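Local coordinates for protein purine nucleoside phosphorylase YlmD (PDB 6T1B) that catalyses the phosphorolysis of adenosine, inosine and S-methyl-5'-thioadenosine and also deaminates adenosine, using zinc in the process, at residues Tyr185-Val191 with Gly213-Leu219; Tyr130-Ala136 with Ile167-Tyr173; Lys220-Arg224 with Ile237-Cys243; Leu28-His32 with Glu248-Phe252. One frame throughout, in Å; residues are numbered along the deposited sequence.

Interaction 1. Residues Tyr185-Val191 with Gly213-Leu219; sequences YTVDDRV and GQYALDL
Val187 and Tyr215 form an antiparallel hydrogen-bonded pair in a small three-stranded sheet, an example of a short β-ladder fastened by backbone and side chain alike. Val187 N gives to Tyr215 O and Tyr215 N to Val187 O, each bond 2.8 Å long, and Leu217 N continues the ladder to Tyr185 O at 3.0 Å. With its CG beside its own backbone N (chi1 -56°), Tyr215 turns a ring edge toward the backbone of Asp188, and its OH donates to Asp189 OD1 in a short hydrogen bond of 2.5 Å. The hydroxyl arrives on the syn side of the carboxylate, whose plane stands 70° from the ring. A phenylalanine here would probably leave Asp189 OD1 without its donor and let the carboxylate turn. The other oxygen, Asp189 OD2, accepts a hydrogen bond from a water that also donates to Gly213 O and accepts from Asp189 N. Nearer the interior, Leu217 CD2 lies 3.8 Å from Tyr185 CE2 and 3.9 Å from Val191 CG1, while Val187 CG1 rests over the rim of one face of the Tyr185 ring. Farther out, Trp207 of the third strand meets the Tyr215 ring steeply, and Trp146 covers Tyr185 and Val191. The start of helix 189-195 is held by its N-cap, Asp188, whose OD1 receives Val191 N at 3.2 Å.

Interaction 2. Residues Tyr130-Ala136 with Ile167-Tyr173; sequences YFVAPSA and IAPSDIY
Val132 and Tyr173 face one another as an antiparallel hydrogen-bonded pair, Val132 N to Tyr173 O and Tyr173 N to Val132 O both measuring 2.9 Å. The pair joins strand 127-133 to the start of strand 173-176 in a six-stranded mixed sheet, and illustrates how a β-ladder is finished by side chains where its strands part. Val132 CG1, placed between its backbone N and carbonyl carbon (chi1 65°), touches Tyr173 CB at 3.9 Å. Beyond it, the side chain of Pro134 crosses that of Tyr173 at about a right angle, its CD 3.7 Å from Tyr173 CD2; His236 stacks on the same tyrosine. Ile172 CG2 reaches the edge of the Phe131 ring, 4.2 Å from CD2, and Trp161 of helix 153-163 touches both Ala133 and Ile172. Past the ladder the chains diverge, yet Ala136 CB still meets Ile167 CD1 at 3.6 Å. A water spans the remaining separation, donating to Asp171 O at 2.8 Å and lying 3.1 Å from Ser135 OG.

Interaction 3. Residues Lys220-Arg224 with Ile237-Cys243; sequences KEANR and IYVSERC
Lys220 sets off with CG opposite its carbonyl carbon (chi1 -68°) and then runs fully extended, passing Val239 CG1 with its CD at 4.0 Å and delivering NZ to the loop after the strand. There the ammonium grips two backbone oxygens, Ser240 O and Arg242 O, each 2.8 Å from NZ and each met from above its carbonyl plane. One lysine, buried in the fold, thus ties together the residues leading into Cys243, a ligand of the second zinc. The same loop is shaped by an ST turn, in which Ser240 OG accepts from Arg242 N. Arg224, equally stretched but with CG pointing away from its backbone N (chi1 177°), lays CG 4.1 Å from Ile237 CG2 and its CD across Val239 CG2; its guanidinium forms a salt bridge with Glu221 and donates a hydrogen bond to Asn234. Helix 219-229 leads into strand 237-239, at the edge of the six-stranded sheet beside its parallel neighbour 173-176. Its segment 220-224 runs antiparallel to strand 237-239 (178°), the axes 10.1 Å apart, with Ile176 of the adjoining strand touching Lys220, Arg224, Ile237 and Val239.

Interaction 4. Residues Leu28-His32 with Glu248-Phe252; sequences LTTKH and EALFF
Lys31 lies lengthwise along Leu250 and its neighbours, pairing the loop that follows strand 25-29 with the irregular loop that leads back to strand 264-269, its neighbour in the six-stranded sheet: a worked case of one side chain joining two loops. CB sits over a face of Phe252 as a CH-π contact, 3.9 Å from the ring centroid and 17° off the normal. CG, in the position between backbone N and carbonyl carbon (chi1 66°), lies 3.5 Å from Leu250 O and also above the centre of the His32 ring. CD passes Leu250 C at 3.5 Å. A bend at chi3 (-50°) then brings CE to 3.7 Å from Phe251 O and lets NZ meet Glu248 O nearly head-on, at 2.9 Å. An alanine in its place would probably leave Glu248 O without this donor and open a gap alongside Leu250. Phe252, the ring beneath CB, comes close to Arg263, which binds inosine. Three successive carbonyls are engaged by this short loop, since Lys31 N donates to Leu250 O at 2.9 Å and His32 NE2 donates at 2.8 Å to Ala249 O, which lies in the imidazole plane.

In the fold
Interaction 4 is the outermost closure: it opens at residues 28-32, at the end of strand 25-29, and returns only at 248-252, enclosing 215 residues. The other three nest inside it in series, and none cross. Interaction 2 closes a loop of 30 residues holding strand 138-144 and helix 153-163; interaction 1 closes one of 21 at the edge of the small sheet; interaction 3 closes one of 12, beginning where interaction 1 ends as strand 214-217 gives way to helix 219-229. Interactions 2 and 3 both reach the same six-stranded sheet. Interaction 4 serves the other large sheet, touching interaction 2 through Leu28 and Tyr130, and interaction 3 through Leu250 and Arg242.

Interaction 1. Residues Tyr185-Val191 with Gly213-Leu219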
loop_
_atom_site.group_PDB
_atom_site.type_symbol
_atom_site.label_atom_id
_atom_site.label_comp_id
_atom_site.label_asym_id
_atom_site.label_seq_id
_atom_site.Cartn_x
_atom_site.Cartn_y
_atom_site.Cartn_z
ATOM N N TYR A 185 5.997 -14.544 7.938
ATOM C CA TYR A 185 4.862 -14.931 7.104
ATOM C C TYR A 185 5.135 -16.305 6.509
ATOM O O TYR A 185 5.947 -16.436 5.582
ATOM C CB TYR A 185 4.649 -13.907 5.993
ATOM C CG TYR A 185 3.345 -14.034 5.227
ATOM C CD1 TYR A 185 2.215 -14.613 5.791
ATOM C CD2 TYR A 185 3.250 -13.551 3.929
ATOM C CE1 TYR A 185 1.024 -14.707 5.070
ATOM C CE2 TYR A 185 2.077 -13.634 3.211
ATOM C CZ TYR A 185 0.970 -14.214 3.782
ATOM O OH TYR A 185 -0.201 -14.309 3.060
ATOM N N THR A 186 4.463 -17.320 7.031
ATOM C CA THR A 186 4.588 -18.692 6.559
ATOM C C THR A 186 3.274 -19.107 5.915
ATOM O O THR A 186 2.206 -18.923 6.506
ATOM C CB THR A 186 4.928 -19.636 7.715
ATOM O OG1 THR A 186 6.205 -19.270 8.265
ATOM C CG2 THR A 186 4.985 -21.088 7.233
ATOM N N VAL A 187 3.360 -19.666 4.710
ATOM C CA VAL A 187 2.198 -20.049 3.917
ATOM C C VAL A 187 2.374 -21.490 3.445
ATOM O O VAL A 187 3.422 -22.116 3.639
ATOM C CB VAL A 187 1.960 -19.109 2.726
ATOM C CG1 VAL A 187 1.849 -17.674 3.219
ATOM C CG2 VAL A 187 3.081 -19.257 1.687
ATOM N N ASP A 188 1.329 -22.013 2.800
ATOM C CA ASP A 188 1.280 -23.400 2.353
ATOM C C ASP A 188 1.417 -23.502 0.836
ATOM O O ASP A 188 1.556 -22.503 0.126
ATOM C CB ASP A 188 -0.000 -24.091 2.859
ATOM C CG ASP A 188 -1.267 -23.382 2.414
ATOM O OD1 ASP A 188 -1.221 -22.601 1.440
ATOM O OD2 ASP A 188 -2.319 -23.598 3.055
ATOM N N ASP A 189 1.396 -24.743 0.337
ATOM C CA ASP A 189 1.569 -24.966 -1.098
ATOM C C ASP A 189 0.515 -24.232 -1.916
ATOM O O ASP A 189 0.791 -23.796 -3.037
ATOM C CB ASP A 189 1.495 -26.455 -1.413
ATOM C CG ASP A 189 2.723 -27.192 -0.972
ATOM O OD1 ASP A 189 3.815 -26.848 -1.474
ATOM O OD2 ASP A 189 2.603 -28.085 -0.110
ATOM N N ARG A 190 -0.701 -24.115 -1.388
ATOM C CA ARG A 190 -1.757 -23.421 -2.115
ATOM C C ARG A 190 -1.325 -22.006 -2.470
ATOM O O ARG A 190 -1.481 -21.560 -3.615
ATOM C CB ARG A 190 -3.023 -23.404 -1.257
ATOM C CG ARG A 190 -4.239 -22.794 -1.920
ATOM C CD ARG A 190 -4.335 -21.304 -1.648
ATOM N NE ARG A 190 -4.684 -20.977 -0.266
ATOM C CZ ARG A 190 -5.924 -20.734 0.157
ATOM N NH1 ARG A 190 -6.149 -20.420 1.425
ATOM N NH2 ARG A 190 -6.939 -20.798 -0.692
ATOM N N VAL A 191 -0.780 -21.278 -1.494
ATOM C CA VAL A 191 -0.391 -19.898 -1.747
ATOM C C VAL A 191 0.755 -19.841 -2.750
ATOM O O VAL A 191 0.683 -19.124 -3.755
ATOM C CB VAL A 191 -0.045 -19.179 -0.434
ATOM C CG1 VAL A 191 0.548 -17.804 -0.729
ATOM C CG2 VAL A 191 -1.282 -19.040 0.408
ATOM N N GLY A 213 6.095 -28.473 3.181
ATOM C CA GLY A 213 4.821 -27.855 2.878
ATOM C C GLY A 213 4.604 -26.486 3.475
ATOM O O GLY A 213 3.503 -25.943 3.352
ATOM N N GLN A 214 5.620 -25.909 4.114
ATOM C CA GLN A 214 5.532 -24.595 4.730
ATOM C C GLN A 214 6.618 -23.699 4.150
ATOM O O GLN A 214 7.792 -24.108 4.106
ATOM C CB GLN A 214 5.724 -24.703 6.242
ATOM C CG GLN A 214 4.605 -25.455 6.933
ATOM C CD GLN A 214 3.317 -24.660 6.935
ATOM O OE1 GLN A 214 2.410 -24.911 6.135
ATOM N NE2 GLN A 214 3.233 -23.685 7.826
ATOM N N TYR A 215 6.223 -22.498 3.725
ATOM C CA TYR A 215 7.113 -21.593 3.014
ATOM C C TYR A 215 7.131 -20.229 3.672
ATOM O O TYR A 215 6.075 -19.627 3.899
ATOM C CB TYR A 215 6.665 -21.442 1.562
ATOM C CG TYR A 215 6.564 -22.756 0.856
ATOM C CD1 TYR A 215 5.385 -23.490 0.890
ATOM C CD2 TYR A 215 7.647 -23.293 0.175
ATOM C CE1 TYR A 215 5.282 -24.705 0.259
ATOM C CE2 TYR A 215 7.552 -24.509 -0.463
ATOM C CZ TYR A 215 6.367 -25.210 -0.415
ATOM O OH TYR A 215 6.273 -26.429 -1.045
ATOM N N ALA A 216 8.338 -19.758 3.986
ATOM C CA ALA A 216 8.528 -18.367 4.359
ATOM C C ALA A 216 8.449 -17.510 3.105
ATOM O O ALA A 216 9.299 -17.651 2.208
ATOM C CB ALA A 216 9.889 -18.204 5.023
ATOM N N LEU A 217 7.452 -16.645 3.028
ATOM C CA LEU A 217 7.125 -15.940 1.797
ATOM C C LEU A 217 7.484 -14.471 1.913
ATOM O O LEU A 217 7.151 -13.829 2.916
ATOM C CB LEU A 217 5.637 -16.090 1.500
ATOM C CG LEU A 217 5.054 -15.271 0.357
ATOM C CD1 LEU A 217 5.738 -15.615 -0.939
ATOM C CD2 LEU A 217 3.583 -15.525 0.257
ATOM N N ASP A 218 8.138 -13.944 0.880
ATOM C CA ASP A 218 8.549 -12.535 0.802
ATOM C C ASP A 218 7.672 -11.862 -0.263
ATOM O O ASP A 218 8.023 -11.849 -1.452
ATOM C CB ASP A 218 10.021 -12.432 0.454
ATOM C CG ASP A 218 10.539 -11.003 0.524
ATOM O OD1 ASP A 218 11.785 -10.843 0.525
ATOM O OD2 ASP A 218 9.715 -10.069 0.584
ATOM N N LEU A 219 6.516 -11.340 0.153
ATOM C CA LEU A 219 5.619 -10.689 -0.797
ATOM C C LEU A 219 6.233 -9.422 -1.378
ATOM O O LEU A 219 5.885 -9.031 -2.493
ATOM C CB LEU A 219 4.272 -10.364 -0.158
ATOM C CG LEU A 219 3.274 -11.506 -0.033
ATOM C CD1 LEU A 219 2.031 -10.977 0.669
ATOM C CD2 LEU A 219 2.930 -12.124 -1.368
HETATM O O HOH W 1 1.369 -27.160 2.194
#

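Interaction 2. Residues Tyr130-Ala136 with Ile167-Tyr173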
loop_
_atom_site.group_PDB
_atom_site.type_symbol
_atom_site.label_atom_id
_atom_site.label_comp_id
_atom_site.label_asym_id
_atom_site.label_seq_id
_atom_site.Cartn_x
_atom_site.Cartn_y
_atom_site.Cartn_z
ATOM N N TYR A 130 3.600 1.866 -3.957
ATOM C CA TYR A 130 3.445 3.247 -4.367
ATOM C C TYR A 130 4.086 3.431 -5.738
ATOM O O TYR A 130 5.217 2.989 -5.960
ATOM C CB TYR A 130 4.178 4.180 -3.392
ATOM C CG TYR A 130 3.792 4.099 -1.913
ATOM C CD1 TYR A 130 4.169 3.011 -1.132
ATOM C CD2 TYR A 130 3.117 5.146 -1.292
ATOM C CE1 TYR A 130 3.847 2.952 0.223
ATOM C CE2 TYR A 130 2.798 5.097 0.040
ATOM C CZ TYR A 130 3.159 3.989 0.799
ATOM O OH TYR A 130 2.877 3.937 2.156
ATOM N N PHE A 131 3.391 4.148 -6.634
ATOM C CA PHE A 131 3.852 4.373 -7.990
ATOM C C PHE A 131 3.899 5.873 -8.270
ATOM O O PHE A 131 2.996 6.613 -7.850
ATOM C CB PHE A 131 2.874 3.767 -8.995
ATOM C CG PHE A 131 2.697 2.279 -8.910
ATOM C CD1 PHE A 131 1.889 1.700 -7.954
ATOM C CD2 PHE A 131 3.282 1.454 -9.842
ATOM C CE1 PHE A 131 1.707 0.330 -7.947
ATOM C CE2 PHE A 131 3.111 0.092 -9.818
ATOM C CZ PHE A 131 2.318 -0.465 -8.881
ATOM N N VAL A 132 4.897 6.304 -9.020
ATOM C CA VAL A 132 4.944 7.682 -9.464
ATOM C C VAL A 132 5.574 7.709 -10.840
ATOM O O VAL A 132 6.528 6.980 -11.125
ATOM C CB VAL A 132 5.699 8.587 -8.462
ATOM C CG1 VAL A 132 7.155 8.222 -8.338
ATOM C CG2 VAL A 132 5.502 10.063 -8.808
ATOM N N ALA A 133 5.019 8.534 -11.708
ATOM C CA ALA A 133 5.682 8.924 -12.953
ATOM C C ALA A 133 5.816 10.440 -12.847
ATOM O O ALA A 133 4.894 11.195 -13.225
ATOM C CB ALA A 133 4.878 8.491 -14.173
ATOM N N PRO A 134 6.948 10.945 -12.333
ATOM C CA PRO A 134 7.025 12.379 -11.999
ATOM C C PRO A 134 6.833 13.293 -13.185
ATOM O O PRO A 134 6.214 14.356 -13.058
ATOM C CB PRO A 134 8.433 12.532 -11.407
ATOM C CG PRO A 134 8.810 11.196 -10.945
ATOM C CD PRO A 134 8.157 10.215 -11.892
ATOM N N SER A 135 7.380 12.929 -14.343
ATOM C CA SER A 135 7.259 13.798 -15.503
ATOM C C SER A 135 5.791 13.988 -15.858
ATOM O O SER A 135 5.354 15.111 -16.143
ATOM C CB SER A 135 8.054 13.215 -16.670
ATOM O OG SER A 135 7.529 11.969 -17.102
ATOM N N ALA A 136 5.012 12.915 -15.800
ATOM C CA ALA A 136 3.628 12.917 -16.248
ATOM C C ALA A 136 2.635 13.265 -15.156
ATOM O O ALA A 136 1.430 13.318 -15.424
ATOM C CB ALA A 136 3.274 11.554 -16.833
ATOM N N ILE A 167 2.320 5.859 -20.822
ATOM C CA ILE A 167 3.539 6.038 -20.038
ATOM C C ILE A 167 4.382 4.784 -20.211
ATOM O O ILE A 167 3.936 3.683 -19.860
ATOM C CB ILE A 167 3.225 6.226 -18.546
ATOM C CG1 ILE A 167 2.285 7.414 -18.336
ATOM C CG2 ILE A 167 4.517 6.408 -17.735
ATOM C CD1 ILE A 167 2.777 8.690 -18.912
ATOM N N ALA A 168 5.611 4.943 -20.685
ATOM C CA ALA A 168 6.515 3.803 -20.757
ATOM C C ALA A 168 6.883 3.325 -19.354
ATOM O O ALA A 168 7.029 4.131 -18.433
ATOM C CB ALA A 168 7.797 4.174 -21.503
ATOM N N PRO A 169 7.039 2.014 -19.149
ATOM C CA PRO A 169 7.479 1.539 -17.828
ATOM C C PRO A 169 8.775 2.170 -17.349
ATOM O O PRO A 169 8.978 2.300 -16.134
ATOM C CB PRO A 169 7.618 0.023 -18.035
ATOM C CG PRO A 169 6.634 -0.283 -19.118
ATOM C CD PRO A 169 6.707 0.902 -20.055
ATOM N N SER A 170 9.666 2.538 -18.268
ATOM C CA SER A 170 10.914 3.189 -17.895
ATOM C C SER A 170 10.701 4.543 -17.226
ATOM O O SER A 170 11.639 5.079 -16.624
ATOM C CB SER A 170 11.776 3.353 -19.157
ATOM O OG SER A 170 11.073 4.145 -20.108
ATOM N N ASP A 171 9.515 5.134 -17.337
ATOM C CA ASP A 171 9.247 6.405 -16.686
ATOM C C ASP A 171 8.597 6.234 -15.320
ATOM O O ASP A 171 8.257 7.237 -14.683
ATOM C CB ASP A 171 8.337 7.283 -17.559
ATOM C CG ASP A 171 9.019 7.766 -18.826
ATOM O OD1 ASP A 171 8.316 8.022 -19.827
ATOM O OD2 ASP A 171 10.260 7.881 -18.826
ATOM N N ILE A 172 8.429 5.012 -14.868
ATOM C CA ILE A 172 7.764 4.716 -13.608
ATOM C C ILE A 172 8.793 4.429 -12.531
ATOM O O ILE A 172 9.835 3.812 -12.795
ATOM C CB ILE A 172 6.806 3.519 -13.780
ATOM C CG1 ILE A 172 5.777 3.867 -14.860
ATOM C CG2 ILE A 172 6.162 3.137 -12.458
ATOM C CD1 ILE A 172 4.817 2.722 -15.170
ATOM N N TYR A 173 8.498 4.881 -11.325
ATOM C CA TYR A 173 9.276 4.607 -10.127
ATOM C C TYR A 173 8.328 4.052 -9.081
ATOM O O TYR A 173 7.148 4.419 -9.023
ATOM C CB TYR A 173 9.959 5.866 -9.600
ATOM C CG TYR A 173 10.890 6.512 -10.589
ATOM C CD1 TYR A 173 12.267 6.337 -10.504
ATOM C CD2 TYR A 173 10.401 7.328 -11.593
ATOM C CE1 TYR A 173 13.118 6.935 -11.410
ATOM C CE2 TYR A 173 11.252 7.931 -12.500
ATOM C CZ TYR A 173 12.601 7.735 -12.405
ATOM O OH TYR A 173 13.425 8.363 -13.310
HETATM O O HOH W 2 8.664 9.957 -15.048
#

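Interaction 3. Residues Lys220-Arg224 with Ile237-Cys243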
loop_
_atom_site.group_PDB
_atom_site.type_symbol
_atom_site.label_atom_id
_atom_site.label_comp_id
_atom_site.label_asym_id
_atom_site.label_seq_id
_atom_site.Cartn_x
_atom_site.Cartn_y
_atom_site.Cartn_z
ATOM N N LYS A 220 7.114 -8.749 -0.641
ATOM C CA LYS A 220 7.757 -7.568 -1.202
ATOM C C LYS A 220 8.553 -7.971 -2.435
ATOM O O LYS A 220 8.438 -7.353 -3.499
ATOM C CB LYS A 220 8.691 -6.922 -0.182
ATOM C CG LYS A 220 8.020 -6.289 1.011
ATOM C CD LYS A 220 9.090 -5.692 1.913
ATOM C CE LYS A 220 8.505 -5.228 3.208
ATOM N NZ LYS A 220 9.615 -5.046 4.169
ATOM N N GLU A 221 9.354 -9.031 -2.320
ATOM C CA GLU A 221 10.171 -9.472 -3.442
ATOM C C GLU A 221 9.310 -10.038 -4.557
ATOM O O GLU A 221 9.632 -9.872 -5.733
ATOM C CB GLU A 221 11.212 -10.489 -2.964
ATOM C CG GLU A 221 12.052 -11.101 -4.071
ATOM C CD GLU A 221 13.091 -10.155 -4.686
ATOM O OE1 GLU A 221 13.092 -8.939 -4.389
ATOM O OE2 GLU A 221 13.919 -10.660 -5.463
ATOM N N ALA A 222 8.227 -10.730 -4.222
ATOM C CA ALA A 222 7.339 -11.226 -5.266
ATOM C C ALA A 222 6.825 -10.069 -6.122
ATOM O O ALA A 222 6.786 -10.165 -7.356
ATOM C CB ALA A 222 6.171 -11.987 -4.652
ATOM N N ASN A 223 6.439 -8.980 -5.480
ATOM C CA ASN A 223 5.935 -7.824 -6.216
ATOM C C ASN A 223 7.052 -7.124 -6.974
ATOM O O ASN A 223 6.860 -6.720 -8.123
ATOM C CB ASN A 223 5.198 -6.906 -5.259
ATOM C CG ASN A 223 3.794 -7.375 -5.041
ATOM O OD1 ASN A 223 2.946 -7.196 -5.911
ATOM N ND2 ASN A 223 3.555 -8.071 -3.936
ATOM N N ARG A 224 8.255 -7.053 -6.392
ATOM C CA ARG A 224 9.383 -6.492 -7.120
ATOM C C ARG A 224 9.640 -7.278 -8.397
ATOM O O ARG A 224 9.853 -6.696 -9.468
ATOM C CB ARG A 224 10.631 -6.481 -6.237
ATOM C CG ARG A 224 11.880 -5.990 -6.937
ATOM C CD ARG A 224 13.072 -5.905 -5.985
ATOM N NE ARG A 224 14.286 -5.736 -6.758
ATOM C CZ ARG A 224 14.998 -6.740 -7.251
ATOM N NH1 ARG A 224 14.638 -8.000 -7.041
ATOM N NH2 ARG A 224 16.079 -6.488 -7.976
ATOM N N ILE A 237 13.039 0.924 -8.475
ATOM C CA ILE A 237 12.226 0.211 -7.490
ATOM C C ILE A 237 12.952 0.247 -6.155
ATOM O O ILE A 237 14.060 -0.307 -6.026
ATOM C CB ILE A 237 11.967 -1.247 -7.894
ATOM C CG1 ILE A 237 11.256 -1.313 -9.242
ATOM C CG2 ILE A 237 11.127 -1.946 -6.817
ATOM C CD1 ILE A 237 11.269 -2.712 -9.858
ATOM N N TYR A 238 12.321 0.882 -5.170
ATOM C CA TYR A 238 12.862 1.040 -3.830
ATOM C C TYR A 238 12.043 0.170 -2.897
ATOM O O TYR A 238 10.815 0.182 -2.977
ATOM C CB TYR A 238 12.708 2.496 -3.395
ATOM C CG TYR A 238 13.468 3.489 -4.255
ATOM C CD1 TYR A 238 12.987 3.867 -5.498
ATOM C CD2 TYR A 238 14.663 4.048 -3.817
ATOM C CE1 TYR A 238 13.683 4.778 -6.300
ATOM C CE2 TYR A 238 15.356 4.965 -4.602
ATOM C CZ TYR A 238 14.853 5.320 -5.838
ATOM O OH TYR A 238 15.547 6.233 -6.616
ATOM N N VAL A 239 12.704 -0.587 -2.028
ATOM C CA VAL A 239 12.006 -1.555 -1.177
ATOM C C VAL A 239 12.337 -1.255 0.279
ATOM O O VAL A 239 13.505 -1.286 0.678
ATOM C CB VAL A 239 12.401 -2.998 -1.529
ATOM C CG1 VAL A 239 11.634 -3.989 -0.691
ATOM C CG2 VAL A 239 12.170 -3.276 -3.006
ATOM N N SER A 240 11.312 -0.986 1.083
ATOM C CA SER A 240 11.502 -0.865 2.522
ATOM C C SER A 240 11.867 -2.216 3.127
ATOM O O SER A 240 11.292 -3.246 2.763
ATOM C CB SER A 240 10.199 -0.390 3.169
ATOM O OG SER A 240 10.325 -0.261 4.574
ATOM N N GLU A 241 12.782 -2.205 4.093
ATOM C CA GLU A 241 13.129 -3.407 4.837
ATOM C C GLU A 241 12.268 -3.587 6.090
ATOM O O GLU A 241 12.452 -4.573 6.817
ATOM C CB GLU A 241 14.604 -3.389 5.256
ATOM C CG GLU A 241 15.603 -2.990 4.179
ATOM C CD GLU A 241 15.992 -4.129 3.268
ATOM O OE1 GLU A 241 17.033 -4.010 2.585
ATOM O OE2 GLU A 241 15.259 -5.139 3.232
ATOM N N ARG A 242 11.357 -2.663 6.371
ATOM C CA ARG A 242 10.595 -2.727 7.608
ATOM C C ARG A 242 9.545 -3.825 7.526
ATOM O O ARG A 242 8.779 -3.907 6.551
ATOM C CB ARG A 242 9.912 -1.388 7.865
ATOM C CG ARG A 242 10.857 -0.238 8.087
ATOM C CD ARG A 242 10.058 1.031 8.239
ATOM N NE ARG A 242 10.876 2.217 8.453
ATOM C CZ ARG A 242 11.278 2.656 9.640
ATOM N NH1 ARG A 242 10.971 1.994 10.741
ATOM N NH2 ARG A 242 12.009 3.761 9.713
ATOM N N CYS A 243 9.474 -4.639 8.588
ATOM C CA CYS A 243 8.466 -5.686 8.734
ATOM C C CYS A 243 7.411 -5.216 9.729
ATOM O O CYS A 243 7.747 -4.862 10.865
ATOM C CB CYS A 243 9.098 -6.979 9.279
ATOM S SG CYS A 243 7.904 -8.297 9.614
HETATM O O HOH W 3 15.083 -2.882 -7.007
#

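Interaction 4. Residues Leu28-His32 with Glu248-Phe252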
loop_
_atom_site.group_PDB
_atom_site.type_symbol
_atom_site.label_atom_id
_atom_site.label_comp_id
_atom_site.label_asym_id
_atom_site.label_seq_id
_atom_site.Cartn_x
_atom_site.Cartn_y
_atom_site.Cartn_z
ATOM N N LEU A 28 3.319 6.379 5.060
ATOM C CA LEU A 28 2.541 5.349 5.743
ATOM C C LEU A 28 2.471 5.753 7.213
ATOM O O LEU A 28 3.489 6.125 7.818
ATOM C CB LEU A 28 3.224 3.990 5.646
ATOM C CG LEU A 28 2.522 2.798 6.295
ATOM C CD1 LEU A 28 1.340 2.319 5.476
ATOM C CD2 LEU A 28 3.468 1.634 6.500
ATOM N N THR A 29 1.267 5.708 7.784
ATOM C CA THR A 29 1.143 6.076 9.198
ATOM C C THR A 29 1.712 4.976 10.094
ATOM O O THR A 29 1.859 3.829 9.679
ATOM C CB THR A 29 -0.325 6.335 9.575
ATOM O OG1 THR A 29 -1.129 5.189 9.321
ATOM C CG2 THR A 29 -0.879 7.503 8.798
ATOM N N THR A 30 2.028 5.352 11.345
ATOM C CA THR A 30 2.327 4.393 12.401
ATOM C C THR A 30 1.112 4.325 13.322
ATOM O O THR A 30 0.121 5.028 13.134
ATOM C CB THR A 30 3.556 4.784 13.220
ATOM O OG1 THR A 30 3.177 5.886 14.043
ATOM C CG2 THR A 30 4.725 5.085 12.321
ATOM N N LYS A 31 1.202 3.508 14.354
ATOM C CA LYS A 31 0.018 3.227 15.149
ATOM C C LYS A 31 -0.251 4.280 16.199
ATOM O O LYS A 31 -1.259 4.172 16.912
ATOM C CB LYS A 31 0.150 1.851 15.824
ATOM C CG LYS A 31 1.220 1.781 16.812
ATOM C CD LYS A 31 1.762 0.368 17.069
ATOM C CE LYS A 31 0.681 -0.657 17.341
ATOM N NZ LYS A 31 1.280 -1.852 18.072
ATOM N N HIS A 32 0.625 5.269 16.378
ATOM C CA HIS A 32 0.536 6.179 17.507
ATOM C C HIS A 32 -0.016 7.555 17.147
ATOM O O HIS A 32 0.083 8.007 16.007
ATOM C CB HIS A 32 1.907 6.307 18.131
ATOM C CG HIS A 32 2.412 5.007 18.654
ATOM N ND1 HIS A 32 1.801 4.354 19.701
ATOM C CD2 HIS A 32 3.419 4.208 18.230
ATOM C CE1 HIS A 32 2.437 3.215 19.920
ATOM N NE2 HIS A 32 3.431 3.113 19.054
ATOM N N GLU A 248 6.725 -4.074 16.218
ATOM C CA GLU A 248 5.479 -3.987 16.964
ATOM C C GLU A 248 5.257 -2.623 17.594
ATOM O O GLU A 248 4.116 -2.277 17.918
ATOM C CB GLU A 248 5.383 -5.052 18.045
ATOM C CG GLU A 248 4.123 -4.902 18.895
ATOM C CD GLU A 248 3.824 -6.117 19.751
ATOM O OE1 GLU A 248 4.783 -6.827 20.119
ATOM O OE2 GLU A 248 2.625 -6.360 20.050
ATOM N N ALA A 249 6.322 -1.853 17.814
ATOM C CA ALA A 249 6.135 -0.533 18.403
ATOM C C ALA A 249 5.743 0.511 17.373
ATOM O O ALA A 249 5.422 1.647 17.758
ATOM C CB ALA A 249 7.420 -0.066 19.092
ATOM N N LEU A 250 5.762 0.165 16.092
ATOM C CA LEU A 250 5.338 1.100 15.071
ATOM C C LEU A 250 4.039 0.689 14.410
ATOM O O LEU A 250 3.285 1.561 13.989
ATOM C CB LEU A 250 6.379 1.232 13.952
ATOM C CG LEU A 250 7.610 2.091 14.202
ATOM C CD1 LEU A 250 8.443 2.152 12.926
ATOM C CD2 LEU A 250 7.206 3.469 14.669
ATOM N N PHE A 251 3.762 -0.623 14.275
ATOM C CA PHE A 251 2.753 -1.087 13.345
ATOM C C PHE A 251 1.723 -2.050 13.907
ATOM O O PHE A 251 2.043 -2.895 14.753
ATOM C CB PHE A 251 3.388 -1.789 12.145
ATOM C CG PHE A 251 4.363 -0.935 11.384
ATOM C CD1 PHE A 251 5.679 -1.332 11.246
ATOM C CD2 PHE A 251 3.956 0.230 10.773
ATOM C CE1 PHE A 251 6.588 -0.573 10.510
ATOM C CE2 PHE A 251 4.842 0.996 10.041
ATOM C CZ PHE A 251 6.170 0.580 9.921
ATOM N N PHE A 252 0.476 -1.889 13.440
ATOM C CA PHE A 252 -0.516 -2.941 13.533
ATOM C C PHE A 252 -0.083 -4.080 12.616
ATOM O O PHE A 252 0.484 -3.855 11.550
ATOM C CB PHE A 252 -1.877 -2.464 13.042
ATOM C CG PHE A 252 -2.404 -1.249 13.760
ATOM C CD1 PHE A 252 -2.576 -0.039 13.064
ATOM C CD2 PHE A 252 -2.755 -1.286 15.098
ATOM C CE1 PHE A 252 -3.069 1.087 13.729
ATOM C CE2 PHE A 252 -3.236 -0.169 15.741
ATOM C CZ PHE A 252 -3.414 1.012 15.033
#